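PDB 5ZHB: cellobiose 2-epimerase from Caldibacillus thermoamylovorans, which catalyses the epimerisation of cellobiose at C2 of its reducing-end glucose, giving 4-O-beta-glucosyl-mannose, as a member of the N-acylglucosamine 2-epimerase family. Local coordinates for residues T182-T185 / H186-L190; K206-I209 / A210-I213; D248-A251 / S252-I255. All blocks are in the same frame, centred on the assembly; numbering follows the deposited sequence.

Overall arrangement
All three contacts lie within single helices of one chain, in the family's (alpha/alpha)6 barrel. They come in series: contact 1 at the start of helix 183-199, contact 2 in helix 203-220, contact 3 in helix 245-262. Contacts 1 and 2 sit on successive helices, with centres about 12 Å apart. They touch where Val-189 and Leu-190 meet Ile-209 and Leu-212. Contacts 1 and 3 have centres about 11 Å apart and meet through Leu-187, His-188 and Leu-190 against Glu-250, Ala-251 and Ile-255. Contacts 2 and 3 are about 16 Å apart between centres. They do not touch, but their helices do, so the three helices pack together in the barrel wall.

Contact 1: T182-T185 / H186-L190; sequences TMNT and HLHVL
His-186 and Thr-182 meet at the N-terminus of helix 183-199, where Thr-182 is the N-cap and Thr-185 is the residue it caps. The capping bond runs from Thr-185 N to Thr-182 OG1, at 3.1 Å. Both threonine hydroxyl oxygens also hydrogen-bond to Glu-158, so one carboxylate joins the cap to the first turn. The imidazole of His-186 folds back toward the cap. Its CG lies anti to the carbonyl carbon, beside the backbone N (chi1 -74°), and this brings ND1 to Thr-182 O at 2.6 Å. The bond is nearly straight, and the oxygen lies close to the ring plane. ND1 comes in tilted 31° from the carbonyl plane of Thr-182. His-186 NE2 bonds to Tyr-156 N, so both ring nitrogens are held, which probably fixes the ring's rotation. Further along, Thr-185 O accepts from Val-189 N at 2.9 Å, and Val-189 CG2 sits against the same oxygen at 3.2 Å. Asn-184 reaches along the helix toward His-188, with amide and ring planes 61° apart. Asn-184 OD1, hydrogen-bonded to His-247 NE2, also lies at the edge of the His-188 ring, 3.6 Å from His-188 CD2.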
loop_
_atom_site.group_PDB
_atom_site.type_symbol
_atom_site.label_atom_id
_atom_site.label_comp_id
_atom_site.label_asym_id
_atom_site.label_seq_id
_atom_site.Cartn_x
_atom_site.Cartn_y
_atom_site.Cartn_z
ATOM N N THR A 182 -11.631 1.903 10.243
ATOM C CA THR A 182 -11.382 1.144 9.019
ATOM C C THR A 182 -10.182 0.212 9.187
ATOM O O THR A 182 -9.148 0.533 9.777
ATOM C CB THR A 182 -11.238 2.027 7.769
ATOM O OG1 THR A 182 -9.950 2.653 7.724
ATOM C CG2 THR A 182 -12.379 3.020 7.644
ATOM N N MET A 183 -10.344 -0.966 8.569
ATOM C CA MET A 183 -9.293 -1.946 8.381
ATOM C C MET A 183 -8.167 -1.308 7.583
ATOM O O MET A 183 -6.987 -1.457 7.933
ATOM C CB MET A 183 -9.892 -3.185 7.685
ATOM C CG MET A 183 -8.906 -4.253 7.257
ATOM S SD MET A 183 -8.122 -3.911 5.660
ATOM C CE MET A 183 -9.508 -4.155 4.562
ATOM N N ASN A 184 -8.538 -0.559 6.548
ATOM C CA ASN A 184 -7.518 -0.028 5.639
ATOM C C ASN A 184 -6.511 0.836 6.392
ATOM O O ASN A 184 -5.303 0.694 6.196
ATOM C CB ASN A 184 -8.143 0.708 4.464
ATOM C CG ASN A 184 -7.109 1.053 3.416
ATOM O OD1 ASN A 184 -6.546 0.157 2.785
ATOM N ND2 ASN A 184 -6.811 2.340 3.285
ATOM N N THR A 185 -6.999 1.781 7.227
ATOM C CA THR A 185 -6.095 2.671 7.956
ATOM C C THR A 185 -5.205 1.880 8.910
ATOM O O THR A 185 -4.007 2.101 8.956
ATOM C CB THR A 185 -6.889 3.749 8.703
ATOM O OG1 THR A 185 -7.526 4.553 7.717
ATOM C CG2 THR A 185 -5.993 4.639 9.546
ATOM N N HIS A 186 -5.789 0.900 9.629
ATOM C CA HIS A 186 -5.039 0.063 10.548
ATOM C C HIS A 186 -3.955 -0.729 9.817
ATOM O O HIS A 186 -2.841 -0.885 10.327
ATOM C CB HIS A 186 -6.036 -0.794 11.348
ATOM C CG HIS A 186 -6.745 0.044 12.374
ATOM N ND1 HIS A 186 -7.842 0.819 12.065
ATOM C CD2 HIS A 186 -6.479 0.260 13.697
ATOM C CE1 HIS A 186 -8.225 1.484 13.166
ATOM N NE2 HIS A 186 -7.415 1.162 14.175
ATOM N N LEU A 187 -4.261 -1.201 8.599
ATOM C CA LEU A 187 -3.281 -2.009 7.867
ATOM C C LEU A 187 -2.034 -1.177 7.579
ATOM O O LEU A 187 -0.894 -1.635 7.788
ATOM C CB LEU A 187 -3.919 -2.564 6.586
ATOM C CG LEU A 187 -3.013 -3.403 5.668
ATOM C CD1 LEU A 187 -2.404 -4.554 6.418
ATOM C CD2 LEU A 187 -3.748 -3.908 4.454
ATOM N N HIS A 188 -2.254 0.038 7.036
ATOM C CA HIS A 188 -1.139 0.887 6.609
ATOM C C HIS A 188 -0.420 1.509 7.806
ATOM O O HIS A 188 0.775 1.780 7.711
ATOM C CB HIS A 188 -1.550 1.807 5.454
ATOM C CG HIS A 188 -1.912 0.978 4.274
ATOM N ND1 HIS A 188 -0.959 0.292 3.543
ATOM C CD2 HIS A 188 -3.090 0.585 3.788
ATOM C CE1 HIS A 188 -1.581 -0.417 2.606
ATOM N NE2 HIS A 188 -2.853 -0.271 2.746
ATOM N N VAL A 189 -1.098 1.686 8.946
ATOM C CA VAL A 189 -0.368 2.046 10.144
ATOM C C VAL A 189 0.578 0.897 10.507
ATOM O O VAL A 189 1.747 1.123 10.790
ATOM C CB VAL A 189 -1.284 2.449 11.311
ATOM C CG1 VAL A 189 -0.501 2.629 12.614
ATOM C CG2 VAL A 189 -2.051 3.714 10.962
ATOM N N LEU A 190 0.071 -0.342 10.512
ATOM C CA LEU A 190 0.923 -1.496 10.823
ATOM C C LEU A 190 2.101 -1.605 9.851
ATOM O O LEU A 190 3.243 -1.806 10.253
ATOM C CB LEU A 190 0.042 -2.742 10.827
ATOM C CG LEU A 190 0.760 -4.073 11.070
ATOM C CD1 LEU A 190 1.459 -4.132 12.420
ATOM C CD2 LEU A 190 -0.278 -5.145 10.999
#

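Contact 2: K206-I209 / A210-I213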
loop_
_atom_site.group_PDB
_atom_site.type_symbol
_atom_site.label_atom_id
_atom_site.label_comp_id
_atom_site.label_asym_id
_atom_site.label_seq_id
_atom_site.Cartn_x
_atom_site.Cartn_y
_atom_site.Cartn_z
ATOM N N LYS A 206 7.379 -1.224 19.453
ATOM C CA LYS A 206 7.155 -2.665 19.453
ATOM C C LYS A 206 5.780 -2.997 20.026
ATOM O O LYS A 206 5.034 -3.807 19.465
ATOM C CB LYS A 206 8.246 -3.407 20.233
ATOM C CG LYS A 206 8.331 -4.893 19.919
ATOM C CD LYS A 206 9.329 -5.629 20.804
ATOM C CE LYS A 206 9.338 -7.092 20.564
ATOM N NZ LYS A 206 10.504 -7.694 21.212
ATOM N N GLY A 207 5.427 -2.352 21.147
ATOM C CA GLY A 207 4.154 -2.615 21.772
ATOM C C GLY A 207 2.986 -2.095 20.949
ATOM O O GLY A 207 1.891 -2.648 21.035
ATOM N N ARG A 208 3.202 -0.997 20.203
ATOM C CA ARG A 208 2.164 -0.484 19.318
ATOM C C ARG A 208 1.934 -1.481 18.172
ATOM O O ARG A 208 0.784 -1.719 17.790
ATOM C CB ARG A 208 2.496 0.950 18.865
ATOM C CG ARG A 208 2.671 1.920 20.042
ATOM C CD ARG A 208 1.354 2.585 20.427
ATOM N NE ARG A 208 0.471 1.647 21.093
ATOM C CZ ARG A 208 -0.818 1.701 21.273
ATOM N NH1 ARG A 208 -1.627 2.458 20.555
ATOM N NH2 ARG A 208 -1.314 0.885 22.176
ATOM N N ILE A 209 2.995 -2.102 17.673
ATOM C CA ILE A 209 2.833 -3.145 16.657
ATOM C C ILE A 209 2.031 -4.332 17.210
ATOM O O ILE A 209 1.078 -4.831 16.580
ATOM C CB ILE A 209 4.206 -3.528 16.096
ATOM C CG1 ILE A 209 4.822 -2.325 15.355
ATOM C CG2 ILE A 209 4.111 -4.753 15.174
ATOM C CD1 ILE A 209 6.308 -2.428 15.093
ATOM N N ALA A 210 2.359 -4.760 18.445
ATOM C CA ALA A 210 1.696 -5.926 19.017
ATOM C C ALA A 210 0.219 -5.633 19.187
ATOM O O ALA A 210 -0.628 -6.488 18.917
ATOM C CB ALA A 210 2.346 -6.353 20.336
ATOM N N ASN A 211 -0.090 -4.391 19.581
ATOM C CA ASN A 211 -1.466 -3.953 19.678
ATOM C C ASN A 211 -2.194 -4.052 18.329
ATOM O O ASN A 211 -3.299 -4.594 18.272
ATOM C CB ASN A 211 -1.546 -2.588 20.356
ATOM C CG ASN A 211 -2.967 -2.115 20.523
ATOM O OD1 ASN A 211 -3.789 -2.781 21.156
ATOM N ND2 ASN A 211 -3.295 -0.971 19.937
ATOM N N LEU A 212 -1.613 -3.516 17.249
ATOM C CA LEU A 212 -2.230 -3.610 15.914
ATOM C C LEU A 212 -2.474 -5.056 15.484
ATOM O O LEU A 212 -3.533 -5.395 14.915
ATOM C CB LEU A 212 -1.337 -2.846 14.928
ATOM C CG LEU A 212 -1.553 -1.319 14.942
ATOM C CD1 LEU A 212 -0.378 -0.538 14.488
ATOM C CD2 LEU A 212 -2.742 -0.939 14.076
ATOM N N ILE A 213 -1.514 -5.919 15.770
ATOM C CA ILE A 213 -1.647 -7.318 15.379
ATOM C C ILE A 213 -2.832 -7.945 16.092
ATOM O O ILE A 213 -3.662 -8.634 15.495
ATOM C CB ILE A 213 -0.335 -8.083 15.608
ATOM C CG1 ILE A 213 0.718 -7.610 14.643
ATOM C CG2 ILE A 213 -0.575 -9.604 15.479
ATOM C CD1 ILE A 213 2.138 -7.894 15.086
HETATM O O HOH W 1 -1.205 0.211 18.340
#
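Ala-210 opens the second turn of this contact by donating from N to Lys-206 O at 3.0 Å. Its CB packs near Gly-207 O on the more open side of helix 203-220. This is plain alpha-helical i to i+4 pairing. Asn-211 follows, with its N bonded to Gly-207 O. Its side chain runs beside that of Arg-208 and points the same way. The amide and guanidinium planes are 18° apart, and Asn-211 ND2 lies 3.5 Å from Arg-208 NH2. Both are donors, so this is side-by-side packing, not a hydrogen bond. A bend at chi2 (-90°) and another at chi3 (73°) swing the guanidinium forward along the helix, to lie beside Asn-211. A water joins the Arg-208 backbone to the Asn-211 side chain: it donates to Arg-208 O at 2.8 Å and accepts from Asn-211 ND2 at 2.9 Å. The same water lies over one face of the guanidinium, toward the rim. Asn-211 OD1 bonds to Asn-154, while Arg-208 bonds to Tyr-156 OH and makes a cation-pi contact with Phe-149. With an alanine here, Tyr-156 OH would probably lose its arginine partner and Phe-149 its cation-pi mate, and a gap open beside the Asn-211 amide. Leu-212 N bonds to Arg-208 O, and Leu-212 CD1 rests 3.7 Å from that oxygen. Ile-213 closes the segment with N to Ile-209 O, and its CD1 touches Ile-209 CG2 at 3.7 Å. In the (alpha/alpha)6 barrel the two isoleucines face helix 245-262, and Ile-209 and Leu-212 also pack on helix 183-199, through Leu-190 and Val-189.

Contact 3: D248-A251 / S252-I255; sequences DIEA and SWLI
Leu-254 lies across the Glu-250 side chain one turn away, the two crossing at a slant. Its CD1 meets Glu-250 CG at 3.6 Å, on the aliphatic part of the acid. The glutamate chain is extended, with CG opposite the backbone N (chi1 180°), which carries the carboxylate out from the helix, with OE2 still 4.0 Å from Leu-254 CD1. OE2 also has a long, weak ion pair with Arg-379. Trp-253 takes the crowded rotamer, with CG between the backbone N and the carbonyl carbon (chi1 77°). This brings the pyrrole edge back over the preceding turn, while the six-membered ring points away from the helix. Glu-250 O sits over one face of the ring, 3.2 Å from Trp-253 CD1. Ile-249 O lies at the ring edge, 3.4 Å from the same carbon. Leu-254 CD2 is also placed over a face of the indole, offset toward the rim. Trp-253 NE1 bonds to Glu-311 OE1. Helix 245-262 of the (alpha/alpha)6 barrel packs here on helices 183-199, 267-283, 306-323 and 375-387. Glu-250 O accepts a well-aligned bond from Leu-254 N at 3.0 Å and a weak one from Trp-253 N. Ser-252 N bonds to Asp-248 O, and Ser-252 OG bonds to Val-273 O of helix 267-283. Ala-251 O receives Ile-255 N at 2.7 Å, and Ile-255 CD1 comes to 4.1 Å from Ala-251 CB.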
loop_
_atom_site.group_PDB
_atom_site.type_symbol
_atom_site.label_atom_id
_atom_site.label_comp_id
_atom_site.label_asym_id
_atom_site.label_seq_id
_atom_site.Cartn_x
_atom_site.Cartn_y
_atom_site.Cartn_z
ATOM N N ASP A 248 -7.074 -8.703 2.004
ATOM C CA ASP A 248 -6.790 -9.878 2.829
ATOM C C ASP A 248 -5.413 -10.459 2.546
ATOM O O ASP A 248 -4.651 -10.735 3.453
ATOM C CB ASP A 248 -7.901 -10.896 2.645
ATOM C CG ASP A 248 -9.207 -10.525 3.328
ATOM O OD1 ASP A 248 -9.500 -9.310 3.413
ATOM O OD2 ASP A 248 -9.915 -11.444 3.780
ATOM N N ILE A 249 -5.103 -10.703 1.264
ATOM C CA ILE A 249 -3.886 -11.401 0.923
ATOM C C ILE A 249 -2.686 -10.484 1.154
ATOM O O ILE A 249 -1.621 -10.940 1.571
ATOM C CB ILE A 249 -3.973 -12.009 -0.493
ATOM C CG1 ILE A 249 -2.830 -12.973 -0.741
ATOM C CG2 ILE A 249 -4.078 -10.948 -1.599
ATOM C CD1 ILE A 249 -2.741 -14.094 0.283
ATOM N N GLU A 250 -2.876 -9.174 0.936
ATOM C CA GLU A 250 -1.873 -8.193 1.311
ATOM C C GLU A 250 -1.612 -8.244 2.818
ATOM O O GLU A 250 -0.465 -8.320 3.229
ATOM C CB GLU A 250 -2.385 -6.809 0.898
ATOM C CG GLU A 250 -1.407 -5.683 1.238
ATOM C CD GLU A 250 -1.942 -4.290 0.895
ATOM O OE1 GLU A 250 -3.184 -4.106 0.867
ATOM O OE2 GLU A 250 -1.107 -3.394 0.634
ATOM N N ALA A 251 -2.675 -8.162 3.623
ATOM C CA ALA A 251 -2.564 -8.185 5.071
ATOM C C ALA A 251 -1.856 -9.444 5.567
ATOM O O ALA A 251 -1.033 -9.370 6.476
ATOM C CB ALA A 251 -3.943 -8.105 5.687
ATOM N N SER A 252 -2.171 -10.588 4.937
ATOM C CA SER A 252 -1.527 -11.843 5.299
ATOM C C SER A 252 -0.022 -11.648 5.391
ATOM O O SER A 252 0.572 -11.962 6.407
ATOM C CB SER A 252 -1.880 -12.943 4.339
ATOM O OG SER A 252 -1.141 -14.120 4.618
ATOM N N TRP A 253 0.620 -11.127 4.336
ATOM C CA TRP A 253 2.071 -11.097 4.336
ATOM C C TRP A 253 2.629 -9.862 5.037
ATOM O O TRP A 253 3.715 -9.944 5.613
ATOM C CB TRP A 253 2.634 -11.264 2.926
ATOM C CG TRP A 253 2.571 -10.061 2.027
ATOM C CD1 TRP A 253 1.583 -9.741 1.152
ATOM C CD2 TRP A 253 3.584 -9.053 1.875
ATOM N NE1 TRP A 253 1.877 -8.568 0.512
ATOM C CE2 TRP A 253 3.106 -8.138 0.917
ATOM C CE3 TRP A 253 4.837 -8.830 2.442
ATOM C CZ2 TRP A 253 3.851 -7.033 0.518
ATOM C CZ3 TRP A 253 5.572 -7.724 2.061
ATOM C CH2 TRP A 253 5.099 -6.866 1.074
ATOM N N LEU A 254 1.871 -8.759 5.051
ATOM C CA LEU A 254 2.265 -7.600 5.855
ATOM C C LEU A 254 2.204 -7.898 7.358
ATOM O O LEU A 254 3.124 -7.548 8.081
ATOM C CB LEU A 254 1.436 -6.364 5.521
ATOM C CG LEU A 254 1.641 -5.769 4.120
ATOM C CD1 LEU A 254 0.758 -4.556 3.946
ATOM C CD2 LEU A 254 3.089 -5.404 3.813
ATOM N N ILE A 255 1.139 -8.538 7.839
ATOM C CA ILE A 255 1.114 -8.936 9.250
ATOM C C ILE A 255 2.302 -9.861 9.527
ATOM O O ILE A 255 3.029 -9.715 10.535
ATOM C CB ILE A 255 -0.247 -9.555 9.617
ATOM C CG1 ILE A 255 -1.353 -8.501 9.587
ATOM C CG2 ILE A 255 -0.187 -10.276 10.972
ATOM C CD1 ILE A 255 -2.761 -9.056 9.485
#